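Local coordinates for protein branched-chain-amino-acid aminotransferase (Pseudomonas sp. UW4, PDB 6JIF) that catalyses PLP-dependent amino-group transfer between branched-chain amino acids and 2-oxo acids, as a class IV aminotransferase, at residues B[136-141]-B[344-349]; B[245-250]-B[335-340]; B[266-271]-B[339-344]; B[273-278]-B[350-355]; B[280-285]-B[331-336]. One frame throughout, in Å; residues are numbered along the deposited sequence.

Contact 1: B[136-141]-B[344-349]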
# COMPACT_ATOMS: atom_id res chain seq x y z
N PRO B 136 9.34 24.85 -18.57
CA PRO B 136 8.79 26.23 -18.60
C PRO B 136 9.91 27.26 -18.50
O PRO B 136 10.87 27.09 -17.74
CB PRO B 136 7.87 26.27 -17.38
CG PRO B 136 7.51 24.82 -17.12
CD PRO B 136 8.76 24.07 -17.47
N PRO B 137 9.80 28.37 -19.24
CA PRO B 137 10.88 29.37 -19.24
C PRO B 137 11.08 29.99 -17.86
O PRO B 137 10.19 29.97 -17.00
CB PRO B 137 10.41 30.41 -20.25
CG PRO B 137 9.41 29.72 -21.09
CD PRO B 137 8.83 28.58 -20.32
N TYR B 138 12.28 30.53 -17.64
CA TYR B 138 12.53 31.29 -16.42
C TYR B 138 11.52 32.44 -16.30
O TYR B 138 11.22 33.13 -17.28
CB TYR B 138 13.96 31.87 -16.41
CG TYR B 138 14.20 32.77 -15.21
CD1 TYR B 138 14.48 32.22 -13.96
CD2 TYR B 138 14.13 34.15 -15.33
CE1 TYR B 138 14.67 33.00 -12.86
CE2 TYR B 138 14.32 34.96 -14.23
CZ TYR B 138 14.60 34.38 -13.00
OH TYR B 138 14.78 35.18 -11.90
N GLY B 139 11.04 32.65 -15.09
CA GLY B 139 10.11 33.72 -14.81
C GLY B 139 8.66 33.30 -14.87
O GLY B 139 7.78 34.09 -14.51
N THR B 140 8.39 32.08 -15.28
CA THR B 140 7.01 31.64 -15.28
C THR B 140 6.63 30.98 -13.95
O THR B 140 5.44 30.73 -13.71
CB THR B 140 6.78 30.65 -16.44
OG1 THR B 140 7.58 29.48 -16.22
CG2 THR B 140 7.16 31.26 -17.78
N GLY B 141 7.61 30.69 -13.08
CA GLY B 141 7.36 29.91 -11.89
C GLY B 141 7.18 28.43 -12.15
O GLY B 141 6.84 27.69 -11.22
N VAL B 344 17.27 29.40 -4.53
CA VAL B 344 18.30 28.39 -4.77
C VAL B 344 17.88 27.45 -5.90
O VAL B 344 18.66 27.18 -6.83
CB VAL B 344 18.61 27.65 -3.46
CG1 VAL B 344 19.41 26.36 -3.77
CG2 VAL B 344 19.34 28.62 -2.50
N GLN B 345 16.60 27.02 -5.89
CA GLN B 345 16.13 26.10 -6.93
C GLN B 345 16.33 26.69 -8.33
O GLN B 345 16.82 26.00 -9.24
CB GLN B 345 14.66 25.73 -6.67
CG GLN B 345 14.49 24.86 -5.48
CD GLN B 345 13.03 24.73 -5.07
OE1 GLN B 345 12.21 25.62 -5.33
NE2 GLN B 345 12.72 23.63 -4.41
N THR B 346 16.02 27.99 -8.52
CA THR B 346 16.10 28.58 -9.85
C THR B 346 17.44 29.21 -10.22
O THR B 346 17.56 29.71 -11.34
CB THR B 346 15.00 29.65 -10.02
OG1 THR B 346 15.20 30.69 -9.04
CG2 THR B 346 13.68 29.01 -9.78
N GLY B 347 18.43 29.25 -9.33
CA GLY B 347 19.71 29.89 -9.66
C GLY B 347 19.80 31.38 -9.40
O GLY B 347 20.84 32.00 -9.76
N ASP B 348 18.79 31.99 -8.79
CA ASP B 348 18.87 33.39 -8.39
C ASP B 348 19.68 33.60 -7.12
O ASP B 348 20.18 34.71 -6.87
CB ASP B 348 17.46 33.95 -8.24
CG ASP B 348 16.80 34.10 -9.57
OD1 ASP B 348 17.56 34.19 -10.58
OD2 ASP B 348 15.57 34.15 -9.63
N ILE B 349 19.83 32.56 -6.32
CA ILE B 349 20.62 32.57 -5.09
C ILE B 349 21.58 31.39 -5.20
O ILE B 349 21.15 30.28 -5.52
CB ILE B 349 19.75 32.41 -3.82
CG1 ILE B 349 18.80 33.61 -3.62
CG2 ILE B 349 20.62 32.18 -2.53
CD1 ILE B 349 17.67 33.36 -2.55

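Contact 2: B[245-250]-B[335-340]. With PLP (pyridoxal-5'-phosphate), chain D.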
# COMPACT_ATOMS: atom_id res chain seq x y z
N ASN B 245 5.43 17.61 4.63
CA ASN B 245 5.86 17.69 6.02
C ASN B 245 5.32 18.95 6.67
O ASN B 245 5.03 19.95 5.99
CB ASN B 245 7.36 17.68 6.13
CG ASN B 245 7.95 16.34 5.74
OD1 ASN B 245 8.74 16.26 4.81
ND2 ASN B 245 7.49 15.30 6.39
N PHE B 246 5.17 18.90 8.01
CA PHE B 246 4.72 20.06 8.79
C PHE B 246 5.94 20.84 9.28
O PHE B 246 6.96 20.26 9.62
CB PHE B 246 3.90 19.61 10.01
CG PHE B 246 3.49 20.72 10.94
CD1 PHE B 246 2.31 21.44 10.70
CD2 PHE B 246 4.25 21.05 12.05
CE1 PHE B 246 1.91 22.49 11.53
CE2 PHE B 246 3.82 22.10 12.93
CZ PHE B 246 2.68 22.82 12.65
N PHE B 247 5.83 22.16 9.32
CA PHE B 247 6.75 22.93 10.14
C PHE B 247 5.97 24.03 10.86
O PHE B 247 4.94 24.50 10.37
CB PHE B 247 7.94 23.48 9.32
CG PHE B 247 7.56 24.54 8.34
CD1 PHE B 247 7.45 25.88 8.74
CD2 PHE B 247 7.24 24.21 7.04
CE1 PHE B 247 7.07 26.87 7.82
CE2 PHE B 247 6.83 25.19 6.13
CZ PHE B 247 6.74 26.53 6.53
N GLY B 248 6.43 24.36 12.05
CA GLY B 248 5.94 25.51 12.78
C GLY B 248 7.09 26.46 13.05
O GLY B 248 8.23 26.03 13.16
N ILE B 249 6.78 27.74 13.17
CA ILE B 249 7.76 28.77 13.53
C ILE B 249 7.38 29.27 14.91
O ILE B 249 6.29 29.81 15.06
CB ILE B 249 7.75 29.95 12.54
CG1 ILE B 249 7.96 29.47 11.11
CG2 ILE B 249 8.78 31.01 12.99
CD1 ILE B 249 9.30 28.75 10.88
N THR B 250 8.23 29.07 15.91
CA THR B 250 7.89 29.45 17.27
C THR B 250 7.94 30.97 17.46
O THR B 250 8.49 31.71 16.64
CB THR B 250 8.83 28.84 18.30
OG1 THR B 250 10.14 29.38 18.08
CG2 THR B 250 8.83 27.36 18.15
N GLN B 335 7.54 33.61 4.32
CA GLN B 335 7.86 34.25 3.06
C GLN B 335 9.37 34.19 2.83
O GLN B 335 9.81 33.88 1.73
CB GLN B 335 7.36 35.70 3.04
CG GLN B 335 5.85 35.70 2.92
CD GLN B 335 5.24 37.03 2.53
OE1 GLN B 335 4.88 37.85 3.38
NE2 GLN B 335 5.12 37.25 1.23
N LYS B 336 10.16 34.42 3.89
CA LYS B 336 11.61 34.43 3.76
C LYS B 336 12.14 33.04 3.40
O LYS B 336 13.02 32.92 2.53
CB LYS B 336 12.23 34.95 5.07
CG LYS B 336 13.75 35.02 5.10
CD LYS B 336 14.29 35.63 6.42
CE LYS B 336 13.89 34.78 7.66
NZ LYS B 336 14.46 35.31 8.96
N LEU B 337 11.60 32.00 4.03
CA LEU B 337 11.97 30.62 3.68
C LEU B 337 11.60 30.30 2.24
O LEU B 337 12.35 29.66 1.51
CB LEU B 337 11.26 29.64 4.62
CG LEU B 337 11.77 29.60 6.05
CD1 LEU B 337 10.75 28.92 6.97
CD2 LEU B 337 13.09 28.84 6.12
N TYR B 338 10.40 30.67 1.82
CA TYR B 338 10.02 30.40 0.44
C TYR B 338 10.94 31.15 -0.54
O TYR B 338 11.36 30.58 -1.56
CB TYR B 338 8.58 30.85 0.26
CG TYR B 338 8.07 30.66 -1.12
CD1 TYR B 338 7.58 29.43 -1.51
CD2 TYR B 338 8.04 31.74 -2.02
CE1 TYR B 338 7.08 29.26 -2.76
CE2 TYR B 338 7.54 31.57 -3.31
CZ TYR B 338 7.06 30.32 -3.67
OH TYR B 338 6.57 30.12 -4.94
N LYS B 339 11.26 32.39 -0.23
CA LYS B 339 12.15 33.18 -1.10
C LYS B 339 13.50 32.49 -1.22
O LYS B 339 14.04 32.35 -2.32
CB LYS B 339 12.32 34.57 -0.54
CG LYS B 339 13.25 35.44 -1.45
CD LYS B 339 13.23 36.93 -1.11
CE LYS B 339 14.22 37.29 -0.02
NZ LYS B 339 13.56 38.03 1.15
N GLU B 340 14.05 32.04 -0.09
CA GLU B 340 15.38 31.44 -0.10
C GLU B 340 15.39 30.14 -0.90
O GLU B 340 16.28 29.90 -1.76
CB GLU B 340 15.85 31.21 1.34
CG GLU B 340 17.28 30.67 1.46
CD GLU B 340 18.38 31.71 1.08
OE1 GLU B 340 18.09 32.93 0.93
OE2 GLU B 340 19.59 31.32 1.02
N1 PLP D . 5.29 13.83 3.54
C2 PLP D . 4.79 12.74 2.89
C2A PLP D . 3.84 11.88 3.65
C3 PLP D . 5.22 12.43 1.60
O3 PLP D . 4.75 11.30 0.98
C4 PLP D . 6.14 13.28 0.93
C4A PLP D . 6.78 12.88 -0.38
C5 PLP D . 6.60 14.41 1.65
C6 PLP D . 6.17 14.64 2.92
C5A PLP D . 7.50 15.46 1.08
O4P PLP D . 8.67 14.90 0.60
P PLP D . 9.55 15.76 -0.42
O1P PLP D . 9.88 17.09 0.19
O2P PLP D . 10.81 14.89 -0.54
O3P PLP D . 8.82 15.98 -1.74

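Contact 3: B[266-271]-B[339-344]. With PLP (pyridoxal-5'-phosphate), chain D.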
# COMPACT_ATOMS: atom_id res chain seq x y z
N GLY B 266 11.28 14.22 4.25
CA GLY B 266 11.18 14.93 2.99
C GLY B 266 12.46 15.65 2.63
O GLY B 266 13.21 16.08 3.51
N ILE B 267 12.70 15.76 1.32
CA ILE B 267 13.86 16.51 0.82
C ILE B 267 13.64 18.03 0.90
O ILE B 267 14.57 18.79 1.19
CB ILE B 267 14.15 16.06 -0.62
CG1 ILE B 267 14.54 14.55 -0.61
CG2 ILE B 267 15.33 16.84 -1.27
CD1 ILE B 267 14.42 13.92 -1.98
N THR B 268 12.41 18.50 0.68
CA THR B 268 12.14 19.92 0.91
C THR B 268 12.36 20.26 2.36
O THR B 268 13.03 21.25 2.66
CB THR B 268 10.72 20.26 0.46
OG1 THR B 268 10.47 19.65 -0.83
CG2 THR B 268 10.48 21.83 0.40
N ARG B 269 11.89 19.41 3.28
CA ARG B 269 12.14 19.66 4.69
C ARG B 269 13.63 19.72 5.01
O ARG B 269 14.08 20.59 5.75
CB ARG B 269 11.46 18.56 5.54
CG ARG B 269 11.77 18.69 7.01
CD ARG B 269 11.22 17.45 7.77
NE ARG B 269 12.17 16.35 7.74
CZ ARG B 269 11.95 15.13 8.23
NH1 ARG B 269 10.79 14.82 8.80
NH2 ARG B 269 12.90 14.21 8.16
N LEU B 270 14.39 18.75 4.51
CA LEU B 270 15.83 18.75 4.71
C LEU B 270 16.47 20.02 4.17
O LEU B 270 17.37 20.59 4.79
CB LEU B 270 16.42 17.52 4.03
CG LEU B 270 17.94 17.41 4.14
CD1 LEU B 270 18.26 17.04 5.59
CD2 LEU B 270 18.51 16.30 3.20
N SER B 271 16.01 20.46 2.99
CA SER B 271 16.54 21.66 2.38
C SER B 271 16.24 22.89 3.22
O SER B 271 17.08 23.77 3.38
CB SER B 271 15.98 21.79 0.96
OG SER B 271 16.45 20.70 0.13
N LYS B 339 11.26 32.39 -0.23
CA LYS B 339 12.15 33.18 -1.10
C LYS B 339 13.50 32.49 -1.22
O LYS B 339 14.04 32.35 -2.32
CB LYS B 339 12.32 34.57 -0.54
CG LYS B 339 13.25 35.44 -1.45
CD LYS B 339 13.23 36.93 -1.11
CE LYS B 339 14.22 37.29 -0.02
NZ LYS B 339 13.56 38.03 1.15
N GLU B 340 14.05 32.04 -0.09
CA GLU B 340 15.38 31.44 -0.10
C GLU B 340 15.39 30.14 -0.90
O GLU B 340 16.28 29.90 -1.76
CB GLU B 340 15.85 31.21 1.34
CG GLU B 340 17.28 30.67 1.46
CD GLU B 340 18.38 31.71 1.08
OE1 GLU B 340 18.09 32.93 0.93
OE2 GLU B 340 19.59 31.32 1.02
N LEU B 341 14.39 29.30 -0.66
CA LEU B 341 14.36 27.98 -1.28
C LEU B 341 14.11 28.08 -2.78
O LEU B 341 14.82 27.45 -3.57
CB LEU B 341 13.30 27.10 -0.60
CG LEU B 341 13.28 25.72 -1.31
CD1 LEU B 341 14.70 25.03 -1.33
CD2 LEU B 341 12.26 24.79 -0.66
N THR B 342 13.12 28.87 -3.18
CA THR B 342 12.90 29.05 -4.63
C THR B 342 14.07 29.76 -5.31
O THR B 342 14.36 29.48 -6.48
CB THR B 342 11.58 29.81 -4.86
OG1 THR B 342 11.66 31.16 -4.30
CG2 THR B 342 10.44 29.03 -4.18
N GLY B 343 14.75 30.68 -4.61
CA GLY B 343 15.92 31.31 -5.20
C GLY B 343 17.04 30.32 -5.47
O GLY B 343 17.70 30.39 -6.51
N VAL B 344 17.27 29.40 -4.53
CA VAL B 344 18.30 28.39 -4.77
C VAL B 344 17.88 27.45 -5.90
O VAL B 344 18.66 27.18 -6.83
CB VAL B 344 18.61 27.65 -3.46
CG1 VAL B 344 19.41 26.36 -3.77
CG2 VAL B 344 19.34 28.62 -2.50
N1 PLP D . 5.29 13.83 3.54
C2 PLP D . 4.79 12.74 2.89
C2A PLP D . 3.84 11.88 3.65
C3 PLP D . 5.22 12.43 1.60
O3 PLP D . 4.75 11.30 0.98
C4 PLP D . 6.14 13.28 0.93
C4A PLP D . 6.78 12.88 -0.38
C5 PLP D . 6.60 14.41 1.65
C6 PLP D . 6.17 14.64 2.92
C5A PLP D . 7.50 15.46 1.08
O4P PLP D . 8.67 14.90 0.60
P PLP D . 9.55 15.76 -0.42
O1P PLP D . 9.88 17.09 0.19
O2P PLP D . 10.81 14.89 -0.54
O3P PLP D . 8.82 15.98 -1.74

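Contact 4: B[273-278]-B[350-355]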
# COMPACT_ATOMS: atom_id res chain seq x y z
N ILE B 273 15.63 22.91 6.44
CA ILE B 273 16.43 22.82 7.67
C ILE B 273 17.83 23.34 7.42
O ILE B 273 18.37 24.13 8.21
CB ILE B 273 16.43 21.38 8.24
CG1 ILE B 273 15.06 21.07 8.85
CG2 ILE B 273 17.55 21.18 9.29
CD1 ILE B 273 14.81 19.59 9.16
N GLU B 274 18.44 22.92 6.30
CA GLU B 274 19.81 23.33 5.99
C GLU B 274 19.87 24.83 5.66
O GLU B 274 20.81 25.51 6.09
CB GLU B 274 20.36 22.46 4.85
CG GLU B 274 20.72 21.06 5.45
CD GLU B 274 21.01 19.86 4.51
OE1 GLU B 274 20.48 19.77 3.38
OE2 GLU B 274 21.73 18.94 4.99
N LEU B 275 18.88 25.36 4.93
CA LEU B 275 18.94 26.79 4.62
C LEU B 275 18.68 27.62 5.87
O LEU B 275 19.31 28.64 6.07
CB LEU B 275 17.94 27.16 3.52
CG LEU B 275 18.30 26.60 2.14
CD1 LEU B 275 17.07 26.76 1.25
CD2 LEU B 275 19.54 27.29 1.53
N ALA B 276 17.74 27.17 6.71
CA ALA B 276 17.48 27.84 7.97
C ALA B 276 18.75 27.93 8.80
O ALA B 276 19.07 28.99 9.33
CB ALA B 276 16.38 27.08 8.76
N LYS B 277 19.48 26.81 8.92
CA LYS B 277 20.66 26.79 9.78
C LYS B 277 21.83 27.54 9.17
O LYS B 277 22.56 28.24 9.88
CB LYS B 277 21.09 25.36 10.07
CG LYS B 277 20.24 24.65 11.09
CD LYS B 277 20.94 23.27 11.40
CE LYS B 277 19.97 22.18 11.88
NZ LYS B 277 20.61 20.82 11.81
N THR B 278 22.10 27.32 7.88
CA THR B 278 23.34 27.80 7.30
C THR B 278 23.20 29.08 6.48
O THR B 278 24.22 29.67 6.10
CB THR B 278 23.98 26.72 6.42
OG1 THR B 278 23.17 26.52 5.27
CG2 THR B 278 24.01 25.41 7.21
N GLU B 350 22.86 31.63 -4.94
CA GLU B 350 23.83 30.58 -5.08
C GLU B 350 23.51 29.45 -4.13
O GLU B 350 23.29 29.67 -2.93
CB GLU B 350 25.25 31.12 -4.85
CG GLU B 350 26.33 30.06 -5.03
CD GLU B 350 27.73 30.58 -4.75
OE1 GLU B 350 27.92 31.78 -4.47
OE2 GLU B 350 28.67 29.77 -4.89
N ALA B 351 23.56 28.19 -4.66
CA ALA B 351 23.13 27.05 -3.86
C ALA B 351 24.22 26.55 -2.93
O ALA B 351 25.42 26.73 -3.19
CB ALA B 351 22.71 25.88 -4.75
N PRO B 352 23.83 25.87 -1.86
CA PRO B 352 24.79 25.10 -1.07
C PRO B 352 25.49 24.06 -1.92
O PRO B 352 24.98 23.62 -2.96
CB PRO B 352 23.92 24.42 -0.01
CG PRO B 352 22.71 25.32 0.13
CD PRO B 352 22.47 25.79 -1.28
N ALA B 353 26.65 23.65 -1.43
CA ALA B 353 27.50 22.72 -2.15
C ALA B 353 26.77 21.43 -2.47
O ALA B 353 26.08 20.85 -1.62
CB ALA B 353 28.72 22.40 -1.31
N GLY B 354 26.86 21.03 -3.73
CA GLY B 354 26.36 19.73 -4.15
C GLY B 354 24.87 19.63 -4.40
O GLY B 354 24.42 18.59 -4.88
N TRP B 355 24.10 20.69 -4.16
CA TRP B 355 22.65 20.61 -4.30
C TRP B 355 22.19 20.59 -5.76
O TRP B 355 21.15 20.01 -6.09
CB TRP B 355 22.01 21.81 -3.61
CG TRP B 355 21.95 21.70 -2.14
CD1 TRP B 355 22.76 20.97 -1.32
CD2 TRP B 355 20.98 22.34 -1.28
NE1 TRP B 355 22.37 21.13 -0.02
CE2 TRP B 355 21.30 22.00 0.02
CE3 TRP B 355 19.93 23.22 -1.53
CZ2 TRP B 355 20.54 22.45 1.12
CZ3 TRP B 355 19.21 23.71 -0.44
CH2 TRP B 355 19.52 23.31 0.86

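Contact 5: B[280-285]-B[331-336]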
# COMPACT_ATOMS: atom_id res chain seq x y z
N LEU B 280 19.98 31.38 6.84
CA LEU B 280 19.04 32.34 7.40
C LEU B 280 19.27 32.66 8.87
O LEU B 280 18.48 33.41 9.44
CB LEU B 280 17.60 31.82 7.23
CG LEU B 280 17.33 31.58 5.76
CD1 LEU B 280 16.10 30.78 5.52
CD2 LEU B 280 17.24 32.98 5.08
N GLY B 281 20.29 32.07 9.49
CA GLY B 281 20.61 32.32 10.88
C GLY B 281 19.55 31.84 11.85
O GLY B 281 19.38 32.44 12.91
N MET B 282 18.85 30.76 11.51
CA MET B 282 17.76 30.25 12.34
C MET B 282 18.14 28.98 13.12
O MET B 282 18.99 28.20 12.69
CB MET B 282 16.51 29.97 11.50
CG MET B 282 15.94 31.22 10.85
SD MET B 282 14.60 30.75 9.73
CE MET B 282 13.38 30.30 10.94
N GLU B 283 17.48 28.79 14.27
CA GLU B 283 17.56 27.54 15.04
C GLU B 283 16.51 26.56 14.54
O GLU B 283 15.41 26.96 14.17
CB GLU B 283 17.34 27.81 16.54
CG GLU B 283 18.60 27.98 17.35
CD GLU B 283 18.51 29.06 18.40
OE1 GLU B 283 17.41 29.64 18.60
OE2 GLU B 283 19.56 29.36 19.02
N VAL B 284 16.88 25.27 14.49
CA VAL B 284 15.97 24.21 14.09
C VAL B 284 15.76 23.26 15.25
O VAL B 284 16.72 22.95 15.97
CB VAL B 284 16.51 23.45 12.86
CG1 VAL B 284 15.66 22.17 12.63
CG2 VAL B 284 16.40 24.35 11.70
N VAL B 285 14.51 22.86 15.48
CA VAL B 285 14.16 21.79 16.41
C VAL B 285 13.44 20.68 15.65
O VAL B 285 12.42 20.92 15.00
CB VAL B 285 13.26 22.31 17.54
CG1 VAL B 285 12.92 21.16 18.45
CG2 VAL B 285 13.92 23.48 18.29
N GLY B 331 2.84 34.78 6.77
CA GLY B 331 3.71 35.39 7.74
C GLY B 331 5.07 35.57 7.15
O GLY B 331 5.43 34.95 6.13
N PRO B 332 5.84 36.49 7.75
CA PRO B 332 7.11 36.93 7.13
C PRO B 332 8.19 35.86 7.13
O PRO B 332 9.05 35.86 6.22
CB PRO B 332 7.51 38.14 7.96
CG PRO B 332 6.87 37.91 9.29
CD PRO B 332 5.54 37.24 8.98
N VAL B 333 8.22 35.02 8.16
CA VAL B 333 9.26 34.00 8.20
C VAL B 333 9.03 33.01 7.08
O VAL B 333 9.98 32.59 6.40
CB VAL B 333 9.33 33.30 9.56
CG1 VAL B 333 10.42 32.17 9.50
CG2 VAL B 333 9.63 34.32 10.65
N THR B 334 7.78 32.58 6.89
CA THR B 334 7.43 31.68 5.79
C THR B 334 7.79 32.30 4.46
O THR B 334 8.33 31.63 3.58
CB THR B 334 5.93 31.33 5.85
OG1 THR B 334 5.65 30.60 7.05
CG2 THR B 334 5.51 30.46 4.64
N GLN B 335 7.54 33.61 4.32
CA GLN B 335 7.86 34.25 3.06
C GLN B 335 9.37 34.19 2.83
O GLN B 335 9.81 33.88 1.73
CB GLN B 335 7.36 35.70 3.04
CG GLN B 335 5.85 35.70 2.92
CD GLN B 335 5.24 37.03 2.53
OE1 GLN B 335 4.88 37.85 3.38
NE2 GLN B 335 5.12 37.25 1.23
N LYS B 336 10.16 34.42 3.89
CA LYS B 336 11.61 34.43 3.76
C LYS B 336 12.14 33.04 3.40
O LYS B 336 13.02 32.92 2.53
CB LYS B 336 12.23 34.95 5.07
CG LYS B 336 13.75 35.02 5.10
CD LYS B 336 14.29 35.63 6.42
CE LYS B 336 13.89 34.78 7.66
NZ LYS B 336 14.46 35.31 8.96
O HOH W 1 17.66 35.68 8.15

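Contact 1: B[136-141]-B[344-349]
Tyr138 OH donates a hydrogen bond to Asp348 OD2, 2.6 Å away, and this short bond is the main tie between loop 136-141 and segment 344-349. The hydroxyl comes in on the syn side of OD2, 16° out of the carboxylate plane, which keeps the second oxygen close as well: Asp348 OD1 is 3.2 Å from Tyr138 OH. Ring and carboxylate stand almost perpendicular, and OD2 lies at the ring edge, in the ring plane. With CG anti to the backbone N (chi1 175°), the phenol of Tyr138 extends away from its loop to meet an aspartate coming from the opposite direction. At the same edge, Tyr138 CE1 is 4.4 Å from Thr346 CB; the hydroxyl of Thr346 is taken up by the Thr342 carbonyl one turn back. A phenylalanine in place of Tyr138 would probably leave Asp348 OD2 without this donor and leave mainly the ring's packing against Thr346 between these two segments. Tight turns shape both partners: a type II beta turn from Pro137 to Thr140, where Pro137 O accepts from Thr140 N and OG1, and a Schellman motif at Gly347. The contact lies at the surface, joining the loop between helix 117-130 and strand 143-153 to the end of helix 332-346, whose Gln345 backbone O also accepts a hydrogen bond from Asn92 ND2 of strand 91-94.

Contact 2: B[245-250]-B[335-340]
Helix 332-346 packs on the mixed sheet of the PLP-binding, fold-type IV domain through Leu337, which meets Phe247 and Ile249 of strand 245-250. The contact is small, buried and wholly apolar. One methyl does the touching: Leu337 CD1 sits 4.2 Å from Ile249 CD1 and 4.3 Å from Phe247 CE1, so it bridges two residues whose side chains leave the strand on the helix side. Ile249 and Leu337 reach for each other tip to tip. On the isoleucine, CG1 lies beside the backbone N and anti to the carbonyl carbon (chi1 -55°), and this branch carries CD1 out to the leucine. The helix stays well clear of the strand backbone, with the CA atoms of Ile249 and Leu337 10.9 Å apart, a gap that the side chains span. Neighbouring strands fill in around them: Phe255 of strand 255-258 meets the Phe247 ring at a shallow angle between planes and touches Ile249 and Leu337 as well, while Ile309 of strand 308-317 packs on Phe247 and Leu337. Phe247 and Ile249 thus give the strand an apolar side facing the helix, while its first residue belongs to the cofactor pocket. There Asn245 lies beside C6 of the pyridine ring, its ND2 donating to Leu264 O, its OD1 3.6 Å from PLP C6 and its backbone N 3.5 Å from the same carbon.

Contact 3: B[266-271]-B[339-344]
Two helices pass each other here with the CA atoms of Ser271 and Leu341 7.6 Å apart: the first turn of helix 267-278, whose N-terminus forms a phosphate-binding site for PLP, and the second half of helix 332-346. Leu341 carries the packing from its side. Its CD2 reaches Thr268 CG2 at 3.6 Å, the two side chains crossing at about a right angle, and its CD1 lies 4.2 Å from Ser271 CB. Thr268 is shared between Leu341 and the cofactor. Its CG2 is anti to the backbone N and faces the leucine, while OG1, beside that N (chi1 -45°), turns to the cofactor and donates to PLP O1P at 2.8 Å. The backbone of the same residue also donates to this oxygen, Thr268 N to O1P 2.9 Å, so one residue grips it twice. The other bond of the helix start is nearly straight: Ile267 N donates to PLP O2P at 2.8 Å, with an N-H...O angle of 168°. Gly266 holds the N-cap position, where a CB would collide with the phosphate ester oxygen O4P. The partial positive charge of the helix N-terminus probably helps to hold the phosphate, and Arg102 and Thr305 also hydrogen-bond the cofactor. Leu341 meets Phe94 of strand 91-94 and Leu272 and Leu275 further along helix 267-278. Ser271 OG, also bonded by Arg95, donates to Ile267 O at 2.9 Å, from the opposite face of the carbonyl plane to Ser271 N.

Contact 4: B[273-278]-B[350-355]
Trp355 presents its six-membered ring to Glu274 and Leu275, so that the type II beta turn from Pro352 to Trp355, just ahead of strand 356-358, packs on helix 267-278. The indole is turned toward the helix with CG anti to the carbonyl carbon (chi1 -77°). Glu274 CB lies in the ring plane at the edge, 3.7 Å from Trp355 CZ2. Farther out the glutamate chain runs extended at a slant to the indole, the carboxylate tilted 34° from the ring, and brings OE1 to 3.5 Å from Trp355 CZ2. The polar business of that oxygen is with Arg95, through a salt bridge, and Arg95 in turn makes a cation-pi contact with Trp355, so arginine, glutamate and indole form one cluster. Leu275 also approaches the ring at a slant, CG to Trp355 CH2 3.7 Å, while its side chain crosses Pro352 at about a right angle, CD2 4.0 Å from Pro352 CG. Pro352 CG also sits over the centre of the indole, 3.5 Å above its plane. With the indole cut back to an alanine here, a gap would probably open beside Leu275 and Pro352, and Arg95 would lose its aromatic partner. Val344 of helix 332-346 touches the indole too. At the last residue of the helix, Thr278 OG1 donates to Glu274 O at 2.7 Å, from above the carbonyl plane.

Contact 5: B[280-285]-B[331-336]
A bend at the third torsion of Met282 (chi3 72°) swings its methyl toward Val333, whose CG1 is set anti to the backbone N, and the two tips meet with CE 3.8 Å from CG1. Met282 lies in the loop leading from the helix to the second strand of a beta-alpha-beta crossover, in which strand 255-258, helix 267-278 and the parallel strand 284-287 follow one another; Val333 stands in the first turn of helix 332-346. Beside this pair, Leu280 and Lys336 run past each other in opposite directions. Leu280 CD2 lies 4.0 Å from Lys336 CG and 4.2 Å from its CD, so the lysine lends its aliphatic stem to the packing. Val333 also rests on Ile249 of strand 245-250, which links this corner to the sheet. The start of helix 332-346 is held from the sheet by the Glu299 carboxylate, which takes hydrogen bonds from Val333 N and Thr334 OG1. Beyond its stem Lys336 bends at chi3 (62°) and brings its ammonium end toward the backbone of that loop. There a water donates to Leu280 O at 2.7 Å and accepts a weak bond from Lys336 NZ at 3.3 Å.

Helix 332-346 runs through contacts 5, 2, 3 and 1 in that order, from its first turn to its Schellman end, and contact 4 takes up the loop that follows. Contacts 2 and 5 are closest, their centres about 6 Å apart, and touch where Leu337 CD2 meets Leu280 CD1 at 3.6 Å. Contacts 3 and 4, with centres about 8 Å apart, share helix 267-278; Val344 CG1 reaches Ala351 CB at 3.5 Å. Contacts 2 and 3 both touch PLP, one beside the pyridine ring and the other at the phosphate. The side chain of Glu274 in contact 4 lies about 11 Å from the cofactor, and contact 1 is at the surface.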